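Local coordinates for ferritin like protein (Caulobacter vibrioides, PDB 3HL1) that is of unknown function but belongs to the ferritin-like clan and probably binds metal, at residues A[98-103]-A[114-119]; A[29-34]-A[105-110]; A[6-11]-A[156-161]. One frame throughout, in Å; residues are numbered along the deposited sequence.

Contact 1 (A[98-103]-A[114-119]); sequences SIFTPY and RVNTMC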
ATOM      1  N   SER A  98      13.370  -1.305  17.139  1.00 32.75           N
ATOM      2  CA  SER A  98      14.391  -1.948  17.977  0.50 32.78           C
ATOM      3  C   SER A  98      14.501  -3.431  17.671  1.00 34.56           C
ATOM      4  O   SER A  98      15.490  -4.054  18.006  1.00 37.50           O
ATOM      5  CB  SER A  98      14.086  -1.775  19.471  0.50 32.55           C
ATOM      6  OG  SER A  98      12.793  -2.272  19.801  0.50 28.18           O
ATOM      7  N   ILE A  99      13.460  -4.006  17.062  1.00 35.64           N
ATOM      8  CA  ILE A  99      13.439  -5.421  16.701  1.00 38.19           C
ATOM      9  C   ILE A  99      13.819  -5.625  15.228  1.00 34.93           C
ATOM     10  O   ILE A  99      14.658  -6.431  14.905  1.00 33.54           O
ATOM     11  CB  ILE A  99      12.041  -6.010  16.944  1.00 39.55           C
ATOM     12  CG1 ILE A  99      11.668  -5.894  18.443  1.00 46.51           C
ATOM     13  CG2 ILE A  99      11.986  -7.463  16.464  1.00 42.77           C
ATOM     14  CD1 ILE A  99      10.148  -5.848  18.723  1.00 44.01           C
ATOM     15  N   PHE A 100      13.156  -4.876  14.350  1.00 33.80           N
ATOM     16  CA  PHE A 100      13.315  -4.987  12.916  1.00 32.36           C
ATOM     17  C   PHE A 100      14.308  -3.966  12.458  1.00 30.75           C
ATOM     18  O   PHE A 100      13.962  -2.955  11.878  1.00 29.27           O
ATOM     19  CB  PHE A 100      11.941  -4.809  12.251  1.00 32.28           C
ATOM     20  CG  PHE A 100      10.931  -5.797  12.721  1.00 28.93           C
ATOM     21  CD1 PHE A 100      11.065  -7.152  12.399  1.00 39.05           C
ATOM     22  CD2 PHE A 100       9.849  -5.394  13.498  1.00 36.61           C
ATOM     23  CE1 PHE A 100      10.122  -8.094  12.831  1.00 41.97           C
ATOM     24  CE2 PHE A 100       8.897  -6.332  13.942  1.00 42.10           C
ATOM     25  CZ  PHE A 100       9.041  -7.690  13.611  1.00 39.57           C
ATOM     26  N   THR A 101      15.575  -4.221  12.763  1.00 29.01           N
ATOM     27  CA  THR A 101      16.647  -3.311  12.398  1.00 30.56           C
ATOM     28  C   THR A 101      17.816  -4.132  11.829  1.00 31.34           C
ATOM     29  O   THR A 101      18.095  -5.247  12.308  1.00 30.85           O
ATOM     30  CB  THR A 101      17.096  -2.479  13.609  1.00 36.24           C
ATOM     31  OG1 THR A 101      18.289  -1.790  13.291  1.00 35.99           O
ATOM     32  CG2 THR A 101      17.404  -3.343  14.775  1.00 25.82           C
ATOM     33  N   PRO A 102      18.472  -3.634  10.770  1.00 29.12           N
ATOM     34  CA  PRO A 102      18.281  -2.384  10.087  1.00 31.73           C
ATOM     35  C   PRO A 102      16.981  -2.323   9.253  1.00 29.46           C
ATOM     36  O   PRO A 102      16.425  -3.367   8.922  1.00 28.42           O
ATOM     37  CB  PRO A 102      19.502  -2.314   9.173  1.00 29.01           C
ATOM     38  CG  PRO A 102      19.771  -3.737   8.839  1.00 29.55           C
ATOM     39  CD  PRO A 102      19.526  -4.455  10.122  1.00 33.51           C
ATOM     40  N   TYR A 103      16.559  -1.112   8.929  1.00 29.82           N
ATOM     41  CA  TYR A 103      15.373  -0.882   8.093  1.00 32.40           C
ATOM     42  C   TYR A 103      15.521   0.454   7.316  1.00 35.11           C
ATOM     43  O   TYR A 103      16.375   1.275   7.668  1.00 33.85           O
ATOM     44  CB  TYR A 103      14.148  -0.923   8.992  1.00 33.35           C
ATOM     45  CG  TYR A 103      13.789   0.393   9.672  1.00 35.16           C
ATOM     46  CD1 TYR A 103      14.384   0.820  10.859  1.00 38.84           C
ATOM     47  CD2 TYR A 103      12.810   1.180   9.118  1.00 41.97           C
ATOM     48  CE1 TYR A 103      14.008   2.039  11.444  1.00 43.37           C
ATOM     49  CE2 TYR A 103      12.451   2.359   9.667  1.00 49.59           C
ATOM     50  CZ  TYR A 103      13.024   2.790  10.821  1.00 44.44           C
ATOM     51  OH  TYR A 103      12.531   3.989  11.286  1.00 54.04           O
ATOM     52  N   ARG A 114      15.251  -4.501   3.756  1.00 28.05           N
ATOM     53  CA  ARG A 114      13.930  -4.451   3.104  1.00 28.92           C
ATOM     54  C   ARG A 114      12.912  -5.379   3.776  1.00 31.29           C
ATOM     55  O   ARG A 114      11.786  -4.989   3.973  1.00 28.82           O
ATOM     56  CB  ARG A 114      14.028  -4.757   1.610  1.00 28.68           C
ATOM     57  CG  ARG A 114      14.022  -3.551   0.669  1.00 27.60           C
ATOM     58  CD  ARG A 114      14.915  -2.374   1.134  1.00 25.67           C
ATOM     59  NE  ARG A 114      16.341  -2.652   1.068  1.00 31.36           N
ATOM     60  CZ  ARG A 114      17.263  -1.702   1.087  1.00 30.33           C
ATOM     61  NH1 ARG A 114      16.952  -0.423   1.112  1.00 29.54           N
ATOM     62  NH2 ARG A 114      18.512  -2.018   1.115  1.00 31.89           N
ATOM     63  N   VAL A 115      13.297  -6.600   4.117  1.00 30.20           N
ATOM     64  CA  VAL A 115      12.367  -7.509   4.788  1.00 30.42           C
ATOM     65  C   VAL A 115      12.000  -6.980   6.165  1.00 27.60           C
ATOM     66  O   VAL A 115      10.829  -6.974   6.530  1.00 28.19           O
ATOM     67  CB  VAL A 115      12.926  -8.935   4.845  1.00 30.48           C
ATOM     68  CG1 VAL A 115      12.045  -9.793   5.776  1.00 30.29           C
ATOM     69  CG2 VAL A 115      12.917  -9.458   3.382  1.00 29.69           C
ATOM     70  N   ASN A 116      12.970  -6.431   6.902  1.00 30.02           N
ATOM     71  CA  ASN A 116      12.637  -5.770   8.174  1.00 29.73           C
ATOM     72  C   ASN A 116      11.590  -4.642   8.040  1.00 27.10           C
ATOM     73  O   ASN A 116      10.628  -4.568   8.861  1.00 28.48           O
ATOM     74  CB  ASN A 116      13.891  -5.188   8.870  1.00 30.33           C
ATOM     75  CG  ASN A 116      14.702  -6.236   9.593  1.00 30.86           C
ATOM     76  OD1 ASN A 116      14.189  -7.305   9.969  1.00 33.46           O
ATOM     77  ND2 ASN A 116      15.992  -5.951   9.774  1.00 31.80           N
ATOM     78  N   THR A 117      11.799  -3.773   7.054  1.00 29.32           N
ATOM     79  CA  THR A 117      10.868  -2.683   6.714  1.00 28.20           C
ATOM     80  C   THR A 117       9.462  -3.205   6.384  1.00 29.33           C
ATOM     81  O   THR A 117       8.486  -2.633   6.821  1.00 29.20           O
ATOM     82  CB  THR A 117      11.421  -1.850   5.569  1.00 29.17           C
ATOM     83  OG1 THR A 117      12.771  -1.480   5.871  1.00 33.13           O
ATOM     84  CG2 THR A 117      10.544  -0.577   5.335  1.00 24.31           C
HETATM   85  N   MSE A 118       9.382  -4.289   5.594  1.00 29.38           N
HETATM   86  CA  MSE A 118       8.101  -4.949   5.270  1.00 30.39           C
HETATM   87  C   MSE A 118       7.367  -5.472   6.513  1.00 30.89           C
HETATM   88  O   MSE A 118       6.148  -5.271   6.643  1.00 31.76           O
HETATM   89  CB  MSE A 118       8.332  -6.030   4.219  1.00 26.70           C
HETATM   90  CG  MSE A 118       8.761  -5.394   2.937  1.00 31.01           C
HETATM   91 SE   MSE A 118       9.279  -6.698   1.615  0.75 29.48          SE
HETATM   92  CE  MSE A 118       7.733  -7.233   1.160  1.00 32.23           C
ATOM     93  N   CYS A 119       8.135  -5.993   7.471  1.00 30.52           N
ATOM     94  CA  CYS A 119       7.602  -6.443   8.769  1.00 30.39           C
ATOM     95  C   CYS A 119       7.079  -5.258   9.580  1.00 28.32           C
ATOM     96  O   CYS A 119       5.987  -5.312  10.157  1.00 29.17           O
ATOM     97  CB  CYS A 119       8.646  -7.208   9.589  1.00 28.00           C
ATOM     98  SG  CYS A 119       9.061  -8.850   8.943  1.00 32.41           S
TER
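Thr117 OG1, which lies 3.5 Å from Tyr103 CB, is gripped by two groups where the loop meets helix 112-121. Within its own helix it bonds to the carbonyl of Thr113, and it also takes the backbone N-H of Ser104, the residue just after Tyr103. This joins helix 112-121 to the loop backbone just past Tyr103, while the tyrosine ring heads off elsewhere, toward Thr82 and Thr97.

A second polar link is made by Asn116, whose ND2 donates to Pro102 O over 2.8 Å. A chi1 of -79° sets Asn116 CG beside its backbone N, opposite the carbonyl carbon, and so brings the amide to that oxygen. The bond is fairly straight, with an N-H...O angle of 160°, and the carbonyl oxygen lies close to the plane of the amide. Asn116 ND2 also rests 3.3 Å from Thr101 C, and Asn116 CB 3.7 Å from Phe100 O.

Beside it the Phe100 ring is held between two neighbours. Cys119 CB sits over one face, 3.9 Å from the ring centroid, a CH-pi contact displaced toward the rim; Cys119 SG lies farther out and oblique. Ile99 CG2 covers the opposite face, and Asn116 OD1 lies at the ring edge, in its plane. The asparagine amide is turned 57° against the ring.

Helix 233-242 adds Arg241, which touches both Phe100 and Asn116. The peptide before Pro102 is cis, and the backbone angles of Thr101 and Pro102 make residues 100-103 a type VIb beta turn, here with its proline carbonyl held by an asparagine of the following helix.

Contact 2 (A[29-34]-A[105-110]); sequences YLTVLY and AELGPL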
ATOM      1  N   TYR A  29       7.249  -3.127  -2.315  1.00 27.51           N
ATOM      2  CA  TYR A  29       7.120  -4.547  -2.413  1.00 27.53           C
ATOM      3  C   TYR A  29       7.475  -5.040  -3.810  1.00 28.27           C
ATOM      4  O   TYR A  29       8.047  -6.097  -3.952  1.00 28.86           O
ATOM      5  CB  TYR A  29       5.697  -5.000  -2.085  1.00 26.33           C
ATOM      6  CG  TYR A  29       5.231  -4.850  -0.647  1.00 27.59           C
ATOM      7  CD1 TYR A  29       5.967  -4.120   0.308  1.00 29.73           C
ATOM      8  CD2 TYR A  29       3.933  -5.243  -0.301  1.00 33.71           C
ATOM      9  CE1 TYR A  29       5.496  -3.948   1.600  1.00 31.93           C
ATOM     10  CE2 TYR A  29       3.424  -5.002   0.981  1.00 32.29           C
ATOM     11  CZ  TYR A  29       4.202  -4.378   1.930  1.00 33.44           C
ATOM     12  OH  TYR A  29       3.671  -4.133   3.206  1.00 35.22           O
ATOM     13  N   LEU A  30       7.062  -4.319  -4.844  1.00 26.59           N
ATOM     14  CA  LEU A  30       7.346  -4.720  -6.217  1.00 28.24           C
ATOM     15  C   LEU A  30       8.840  -4.731  -6.493  1.00 29.59           C
ATOM     16  O   LEU A  30       9.366  -5.644  -7.175  1.00 28.23           O
ATOM     17  CB  LEU A  30       6.654  -3.794  -7.234  1.00 31.77           C
ATOM     18  CG  LEU A  30       5.148  -4.011  -7.483  1.00 28.29           C
ATOM     19  CD1 LEU A  30       4.560  -2.833  -8.341  1.00 29.76           C
ATOM     20  CD2 LEU A  30       4.863  -5.439  -8.075  1.00 27.39           C
ATOM     21  N   THR A  31       9.522  -3.709  -5.990  1.00 27.85           N
ATOM     22  CA  THR A  31      10.982  -3.568  -6.119  1.00 29.26           C
ATOM     23  C   THR A  31      11.699  -4.758  -5.481  1.00 28.93           C
ATOM     24  O   THR A  31      12.561  -5.348  -6.126  1.00 30.90           O
ATOM     25  CB  THR A  31      11.468  -2.213  -5.579  1.00 27.36           C
ATOM     26  OG1 THR A  31      10.794  -1.191  -6.326  1.00 28.79           O
ATOM     27  CG2 THR A  31      13.015  -2.085  -5.757  1.00 30.87           C
ATOM     28  N   VAL A  32      11.284  -5.147  -4.274  1.00 27.91           N
ATOM     29  CA  VAL A  32      11.793  -6.395  -3.623  1.00 24.16           C
ATOM     30  C   VAL A  32      11.446  -7.618  -4.435  1.00 28.76           C
ATOM     31  O   VAL A  32      12.312  -8.441  -4.691  1.00 28.68           O
ATOM     32  CB  VAL A  32      11.262  -6.538  -2.175  1.00 22.87           C
ATOM     33  CG1 VAL A  32      11.626  -7.907  -1.539  1.00 29.64           C
ATOM     34  CG2 VAL A  32      11.754  -5.324  -1.378  1.00 23.57           C
ATOM     35  N   LEU A  33      10.187  -7.750  -4.831  1.00 28.64           N
ATOM     36  CA  LEU A  33       9.738  -8.912  -5.598  1.00 29.26           C
ATOM     37  C   LEU A  33      10.614  -9.199  -6.797  1.00 29.30           C
ATOM     38  O   LEU A  33      11.151 -10.270  -6.958  1.00 31.02           O
ATOM     39  CB  LEU A  33       8.296  -8.707  -6.097  1.00 29.51           C
ATOM     40  CG  LEU A  33       7.611  -9.816  -6.850  1.00 27.28           C
ATOM     41  CD1 LEU A  33       7.544 -11.137  -5.951  1.00 33.72           C
ATOM     42  CD2 LEU A  33       6.236  -9.361  -7.433  1.00 30.39           C
ATOM     43  N   TYR A  34      10.740  -8.225  -7.668  1.00 31.56           N
ATOM     44  CA  TYR A  34      11.429  -8.452  -8.941  1.00 32.08           C
ATOM     45  C   TYR A  34      12.933  -8.566  -8.804  1.00 30.45           C
ATOM     46  O   TYR A  34      13.584  -9.079  -9.721  1.00 30.98           O
ATOM     47  CB  TYR A  34      11.029  -7.389  -9.976  1.00 29.44           C
ATOM     48  CG  TYR A  34       9.663  -7.648 -10.548  1.00 31.59           C
ATOM     49  CD1 TYR A  34       9.435  -8.738 -11.372  1.00 32.44           C
ATOM     50  CD2 TYR A  34       8.564  -6.863 -10.181  1.00 32.32           C
ATOM     51  CE1 TYR A  34       8.175  -9.014 -11.873  1.00 41.28           C
ATOM     52  CE2 TYR A  34       7.297  -7.145 -10.670  1.00 29.58           C
ATOM     53  CZ  TYR A  34       7.117  -8.207 -11.529  1.00 37.83           C
ATOM     54  OH  TYR A  34       5.882  -8.481 -12.031  1.00 35.02           O
ATOM     55  N   ALA A 105      13.326   3.313   4.278  1.00 30.93           N
ATOM     56  CA  ALA A 105      12.292   3.623   3.319  1.00 32.86           C
ATOM     57  C   ALA A 105      12.852   3.652   1.888  1.00 32.58           C
ATOM     58  O   ALA A 105      12.098   3.798   0.934  1.00 32.54           O
ATOM     59  CB  ALA A 105      11.589   4.947   3.649  1.00 32.75           C
ATOM     60  N   GLU A 106      14.164   3.487   1.730  1.00 29.41           N
ATOM     61  CA  GLU A 106      14.769   3.448   0.420  1.00 27.40           C
ATOM     62  C   GLU A 106      14.520   2.134  -0.215  1.00 29.19           C
ATOM     63  O   GLU A 106      14.528   1.095   0.440  1.00 26.40           O
ATOM     64  CB  GLU A 106      16.267   3.688   0.485  1.00 32.15           C
ATOM     65  CG  GLU A 106      16.633   5.031   1.069  1.00 30.16           C
ATOM     66  CD  GLU A 106      18.159   5.200   1.081  1.00 44.06           C
ATOM     67  OE1 GLU A 106      18.871   4.587   0.274  1.00 52.27           O
ATOM     68  OE2 GLU A 106      18.642   5.949   1.907  1.00 47.09           O
ATOM     69  N   LEU A 107      14.327   2.175  -1.523  1.00 28.69           N
ATOM     70  CA  LEU A 107      14.054   0.981  -2.294  1.00 29.24           C
ATOM     71  C   LEU A 107      15.307   0.087  -2.406  1.00 30.56           C
ATOM     72  O   LEU A 107      16.399   0.614  -2.467  1.00 30.06           O
ATOM     73  CB  LEU A 107      13.601   1.422  -3.685  1.00 34.54           C
ATOM     74  CG  LEU A 107      12.309   2.222  -3.732  1.00 29.51           C
ATOM     75  CD1 LEU A 107      12.014   2.655  -5.195  1.00 29.10           C
ATOM     76  CD2 LEU A 107      11.110   1.469  -3.190  1.00 24.26           C
ATOM     77  N   GLY A 108      15.121  -1.247  -2.454  1.00 29.38           N
ATOM     78  CA  GLY A 108      16.211  -2.189  -2.556  1.00 30.27           C
ATOM     79  C   GLY A 108      15.708  -3.601  -2.816  1.00 29.25           C
ATOM     80  O   GLY A 108      14.499  -3.796  -3.045  1.00 27.49           O
ATOM     81  N   PRO A 109      16.634  -4.589  -2.823  1.00 30.05           N
ATOM     82  CA  PRO A 109      16.299  -5.947  -3.156  1.00 27.45           C
ATOM     83  C   PRO A 109      15.777  -6.689  -1.932  1.00 27.66           C
ATOM     84  O   PRO A 109      15.563  -6.073  -0.873  1.00 27.23           O
ATOM     85  CB  PRO A 109      17.640  -6.525  -3.634  1.00 28.27           C
ATOM     86  CG  PRO A 109      18.627  -5.837  -2.787  1.00 31.68           C
ATOM     87  CD  PRO A 109      18.075  -4.436  -2.574  1.00 25.20           C
ATOM     88  N   LEU A 110      15.519  -7.985  -2.097  1.00 29.34           N
ATOM     89  CA  LEU A 110      15.180  -8.838  -0.960  1.00 27.47           C
ATOM     90  C   LEU A 110      16.455  -8.947  -0.095  1.00 31.68           C
ATOM     91  O   LEU A 110      17.276  -9.774  -0.317  1.00 29.68           O
ATOM     92  CB  LEU A 110      14.740 -10.211  -1.428  1.00 29.96           C
ATOM     93  CG  LEU A 110      14.343 -11.104  -0.234  1.00 34.49           C
ATOM     94  CD1 LEU A 110      12.966 -10.637   0.335  1.00 34.87           C
ATOM     95  CD2 LEU A 110      14.291 -12.573  -0.712  1.00 33.14           C
TER
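Thr31 and Val32 carry the helix side of this contact, and both direct a methyl group at the backbone of the loop. Thr31 CG2 is 3.5 Å from Gly108 O, and Val32 CG2 approaches the same oxygen at 3.6 Å, so one carbonyl rests against methyls from consecutive residues of the helix. Val32 CG2 also reaches Pro109 O, at 3.9 Å. The glycine brings only backbone here, and its almost fully extended conformation is part of a run, residues 107-110, that passes across the helix.

Side chains close the two ends. Val32 CG1, placed anti to the backbone N by a chi1 of 173°, meets Leu110 CD1 at 3.6 Å, an oblique apolar contact. At the other end Leu107 stands roughly at a right angle to Thr31, with Leu107 CB 4.1 Å from Thr31 CG2 and its two terminal methyls near the threonine hydroxyl.

The next shell explains the pose of Thr31. With chi1 at -59°, OG1 swings back beside its own N to bond with the carbonyl of Pro27, one turn earlier, and with Tyr316 OH, which leaves the methyl to face the loop. Ser35 OG links the two sides indirectly, bonding both Val32 O and Leu110 N, while Trp308 NE1 holds Thr31 O from helix 292-309.

The segments pack through methyls and carbonyls, with polar groups supplied from outside them. What results is an extended loop laid across the C-terminal end of a long helix, helix 8-35, just before the chain enters helix 112-121, in a predominantly helical fold of the ferritin-like family.

Contact 3 (A[6-11]-A[156-161]); sequences WTLPRL and EQLRGH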
ATOM      1  N   TRP A   6     -15.444  14.298  14.370  1.00 37.24           N
ATOM      2  CA  TRP A   6     -14.751  14.353  13.086  1.00 33.82           C
ATOM      3  C   TRP A   6     -15.457  15.299  12.160  1.00 31.91           C
ATOM      4  O   TRP A   6     -16.672  15.281  12.088  1.00 33.31           O
ATOM      5  CB  TRP A   6     -14.731  12.959  12.423  1.00 32.55           C
ATOM      6  CG  TRP A   6     -13.622  12.126  12.937  1.00 35.18           C
ATOM      7  CD1 TRP A   6     -13.435  11.754  14.244  1.00 33.64           C
ATOM      8  CD2 TRP A   6     -12.503  11.599  12.198  1.00 31.98           C
ATOM      9  NE1 TRP A   6     -12.278  11.021  14.365  1.00 32.47           N
ATOM     10  CE2 TRP A   6     -11.697  10.880  13.127  1.00 35.75           C
ATOM     11  CE3 TRP A   6     -12.111  11.649  10.844  1.00 32.04           C
ATOM     12  CZ2 TRP A   6     -10.512  10.242  12.758  1.00 31.51           C
ATOM     13  CZ3 TRP A   6     -10.959  11.017  10.470  1.00 29.99           C
ATOM     14  CH2 TRP A   6     -10.161  10.298  11.421  1.00 31.33           C
ATOM     15  N   THR A   7     -14.698  16.088  11.425  1.00 30.88           N
ATOM     16  CA  THR A   7     -15.223  16.896  10.350  1.00 31.74           C
ATOM     17  C   THR A   7     -15.044  16.161   9.003  1.00 29.07           C
ATOM     18  O   THR A   7     -14.172  15.314   8.850  1.00 28.21           O
ATOM     19  CB  THR A   7     -14.574  18.311  10.288  1.00 29.93           C
ATOM     20  OG1 THR A   7     -13.222  18.246   9.847  1.00 33.49           O
ATOM     21  CG2 THR A   7     -14.643  19.043  11.642  1.00 32.17           C
ATOM     22  N   LEU A   8     -15.898  16.493   8.054  1.00 27.53           N
ATOM     23  CA  LEU A   8     -15.840  15.916   6.723  1.00 27.61           C
ATOM     24  C   LEU A   8     -14.491  16.166   6.017  1.00 26.36           C
ATOM     25  O   LEU A   8     -13.910  15.233   5.469  1.00 27.58           O
ATOM     26  CB  LEU A   8     -17.053  16.326   5.866  1.00 28.81           C
ATOM     27  CG  LEU A   8     -17.240  15.494   4.569  1.00 27.34           C
ATOM     28  CD1 LEU A   8     -17.385  13.964   4.851  1.00 27.91           C
ATOM     29  CD2 LEU A   8     -18.387  16.028   3.709  1.00 28.31           C
ATOM     30  N   PRO A   9     -13.955  17.394   6.061  1.00 26.53           N
ATOM     31  CA  PRO A   9     -12.624  17.576   5.462  1.00 29.14           C
ATOM     32  C   PRO A   9     -11.513  16.691   6.050  1.00 25.19           C
ATOM     33  O   PRO A   9     -10.642  16.186   5.306  1.00 26.85           O
ATOM     34  CB  PRO A   9     -12.356  19.081   5.621  1.00 30.96           C
ATOM     35  CG  PRO A   9     -13.712  19.715   5.810  1.00 29.34           C
ATOM     36  CD  PRO A   9     -14.554  18.672   6.519  1.00 27.88           C
ATOM     37  N   ARG A  10     -11.527  16.487   7.346  1.00 27.31           N
ATOM     38  CA  ARG A  10     -10.543  15.655   7.995  1.00 26.89           C
ATOM     39  C   ARG A  10     -10.727  14.192   7.661  1.00 29.31           C
ATOM     40  O   ARG A  10      -9.751  13.462   7.546  1.00 29.52           O
ATOM     41  CB  ARG A  10     -10.561  15.906   9.512  1.00 29.13           C
ATOM     42  CG  ARG A  10     -10.104  17.323   9.909  1.00 33.41           C
ATOM     43  CD  ARG A  10      -8.630  17.427  10.250  1.00 54.94           C
ATOM     44  NE  ARG A  10      -8.159  18.795  10.560  1.00 56.76           N
ATOM     45  CZ  ARG A  10      -8.461  19.522  11.657  1.00 71.35           C
ATOM     46  NH1 ARG A  10      -9.262  19.059  12.614  1.00 72.57           N
ATOM     47  NH2 ARG A  10      -7.953  20.752  11.806  1.00 67.67           N
ATOM     48  N   LEU A  11     -11.972  13.764   7.504  1.00 26.31           N
ATOM     49  CA  LEU A  11     -12.255  12.373   7.077  1.00 26.90           C
ATOM     50  C   LEU A  11     -11.673  12.211   5.697  1.00 23.61           C
ATOM     51  O   LEU A  11     -10.899  11.266   5.453  1.00 26.46           O
ATOM     52  CB  LEU A  11     -13.761  12.066   7.107  1.00 27.75           C
ATOM     53  CG  LEU A  11     -14.092  10.655   6.579  1.00 26.05           C
ATOM     54  CD1 LEU A  11     -13.403   9.640   7.480  1.00 29.56           C
ATOM     55  CD2 LEU A  11     -15.577  10.439   6.530  1.00 26.84           C
ATOM     56  N   GLU A 156     -18.139   6.363  10.894  1.00 29.26           N
ATOM     57  CA  GLU A 156     -19.383   6.196  11.614  1.00 33.01           C
ATOM     58  C   GLU A 156     -20.088   7.503  11.873  1.00 31.23           C
ATOM     59  O   GLU A 156     -21.291   7.626  11.677  1.00 33.44           O
ATOM     60  CB  GLU A 156     -19.129   5.520  12.948  1.00 32.44           C
ATOM     61  CG  GLU A 156     -20.372   4.858  13.496  1.00 41.84           C
ATOM     62  CD  GLU A 156     -20.739   5.348  14.819  1.00 59.06           C
ATOM     63  OE1 GLU A 156     -21.042   6.560  14.906  1.00 67.51           O
ATOM     64  OE2 GLU A 156     -20.748   4.521  15.766  1.00 69.15           O
ATOM     65  N   GLN A 157     -19.351   8.490  12.353  1.00 32.85           N
ATOM     66  CA  GLN A 157     -19.929   9.776  12.676  1.00 33.23           C
ATOM     67  C   GLN A 157     -20.484  10.462  11.472  1.00 33.48           C
ATOM     68  O   GLN A 157     -21.504  11.163  11.577  1.00 31.48           O
ATOM     69  CB  GLN A 157     -18.892  10.704  13.299  1.00 33.46           C
ATOM     70  CG  GLN A 157     -18.406  10.237  14.684  1.00 38.74           C
ATOM     71  CD  GLN A 157     -17.385  11.169  15.308  1.00 37.73           C
ATOM     72  OE1 GLN A 157     -17.211  12.298  14.868  1.00 48.24           O
ATOM     73  NE2 GLN A 157     -16.725  10.707  16.354  1.00 40.38           N
ATOM     74  N   LEU A 158     -19.817  10.275  10.323  1.00 29.84           N
ATOM     75  CA  LEU A 158     -20.204  10.940   9.097  1.00 28.30           C
ATOM     76  C   LEU A 158     -20.948  10.049   8.081  1.00 29.00           C
ATOM     77  O   LEU A 158     -21.028  10.383   6.901  1.00 28.15           O
ATOM     78  CB  LEU A 158     -18.941  11.569   8.468  1.00 30.27           C
ATOM     79  CG  LEU A 158     -18.307  12.700   9.304  1.00 32.33           C
ATOM     80  CD1 LEU A 158     -16.868  12.940   8.971  1.00 28.95           C
ATOM     81  CD2 LEU A 158     -19.079  14.022   9.248  1.00 30.33           C
ATOM     82  N   ARG A 159     -21.516   8.944   8.551  1.00 29.35           N
ATOM     83  CA  ARG A 159     -22.263   8.009   7.706  1.00 29.62           C
ATOM     84  C   ARG A 159     -23.486   8.583   6.955  1.00 33.36           C
ATOM     85  O   ARG A 159     -23.903   8.030   5.938  1.00 31.51           O
ATOM     86  CB  ARG A 159     -22.701   6.817   8.513  1.00 33.62           C
ATOM     87  CG  ARG A 159     -23.737   7.144   9.623  1.00 30.21           C
ATOM     88  CD  ARG A 159     -23.832   5.941  10.552  1.00 35.81           C
ATOM     89  NE  ARG A 159     -24.873   6.112  11.544  1.00 36.10           N
ATOM     90  CZ  ARG A 159     -24.738   6.736  12.711  1.00 42.34           C
ATOM     91  NH1 ARG A 159     -23.601   7.273  13.110  1.00 42.90           N
ATOM     92  NH2 ARG A 159     -25.785   6.817  13.512  1.00 51.29           N
ATOM     93  N   GLY A 160     -24.007   9.721   7.408  1.00 33.33           N
ATOM     94  CA  GLY A 160     -25.027  10.421   6.662  1.00 31.18           C
ATOM     95  C   GLY A 160     -24.640  10.847   5.281  1.00 33.74           C
ATOM     96  O   GLY A 160     -25.506  11.064   4.440  1.00 32.72           O
ATOM     97  N   HIS A 161     -23.335  10.970   5.027  1.00 31.24           N
ATOM     98  CA  HIS A 161     -22.822  11.325   3.727  1.00 31.25           C
ATOM     99  C   HIS A 161     -22.705  10.159   2.764  1.00 29.03           C
ATOM    100  O   HIS A 161     -22.404  10.382   1.584  1.00 29.54           O
ATOM    101  CB  HIS A 161     -21.451  11.970   3.885  1.00 30.06           C
ATOM    102  CG  HIS A 161     -21.513  13.352   4.424  1.00 33.32           C
ATOM    103  ND1 HIS A 161     -21.314  13.627   5.758  1.00 32.61           N
ATOM    104  CD2 HIS A 161     -21.775  14.542   3.818  1.00 30.29           C
ATOM    105  CE1 HIS A 161     -21.430  14.932   5.951  1.00 32.28           C
ATOM    106  NE2 HIS A 161     -21.732  15.507   4.799  1.00 37.67           N
TER
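Gln157 turns its CG anti to the carbonyl carbon (chi1 -67°) and runs extended from there, which carries its amide from the end of one helix to the backbone of Trp6. Leu11, with CG anti to the backbone N, sends its own tip to meet Leu158, the first residue to leave that helix.

The hydrogen bond comes out short: Trp6 N donates to Gln157 OE1 at 2.7 Å, with an N-H...O angle of 159°. The glutamine plane stands almost perpendicular to the indole, 88° from it. Both ends of the amide are used, since Gln157 NE2 bonds the carbonyl of Pro4, so its rotation is fixed. The indole is held separately through NE1 to the carbonyl of Leu134.

Next to it, Leu158 inserts one methyl. Its CD1 lies 3.7 Å from Leu11 CD2, tip to tip, and 3.6 Å from Thr7 O; Trp6 CB borders the same methyl at 4.1 Å. Thr7 is the N-cap of helix 8-35, its hydroxyl taking a weak bond from Arg10 N, so Leu158 abuts the very start of that helix.

Leu8 and His161 extend to meet each other. Leu8 CD2 sits over one face of the imidazole, 3.8 Å from the ring centroid, in a CH-pi contact shifted toward the rim. A weak bond from His161 ND1 to Leu158 O may help orient the ring; that oxygen also accepts His161 N at 3.0 Å.

Chemically, the Gln157 amide, with OE1 on Trp6 N and NE2 on Pro4 O, ties the chain ahead of helix 8-35 to the end of helix 144-157, while the side chains of Leu158 and His161 pack against the first residues of helix 8-35 without polar bonds to them.

In the fold
Contacts 1 and 2 are neighbours, their centres about 13 Å apart, and their segments alternate along the chain. Arg114 joins them: its NH1 probably bonds Glu106 O at 2.9 Å, while its aliphatic part packs on Val32 and Pro109. Val115 meets Leu110 close by. Together they fix one loop to both helices, its 98-103 part on helix 112-121 and its 105-110 part on helix 8-35. Contact 3 lies far off, its centre about 36 Å from that of contact 2 and on the opposite side of the chain's centre, yet both use helix 8-35, one near each end. Contact 3 closes a long loop that encloses contacts 1 and 2. None of the three contacts includes a metal or ligand.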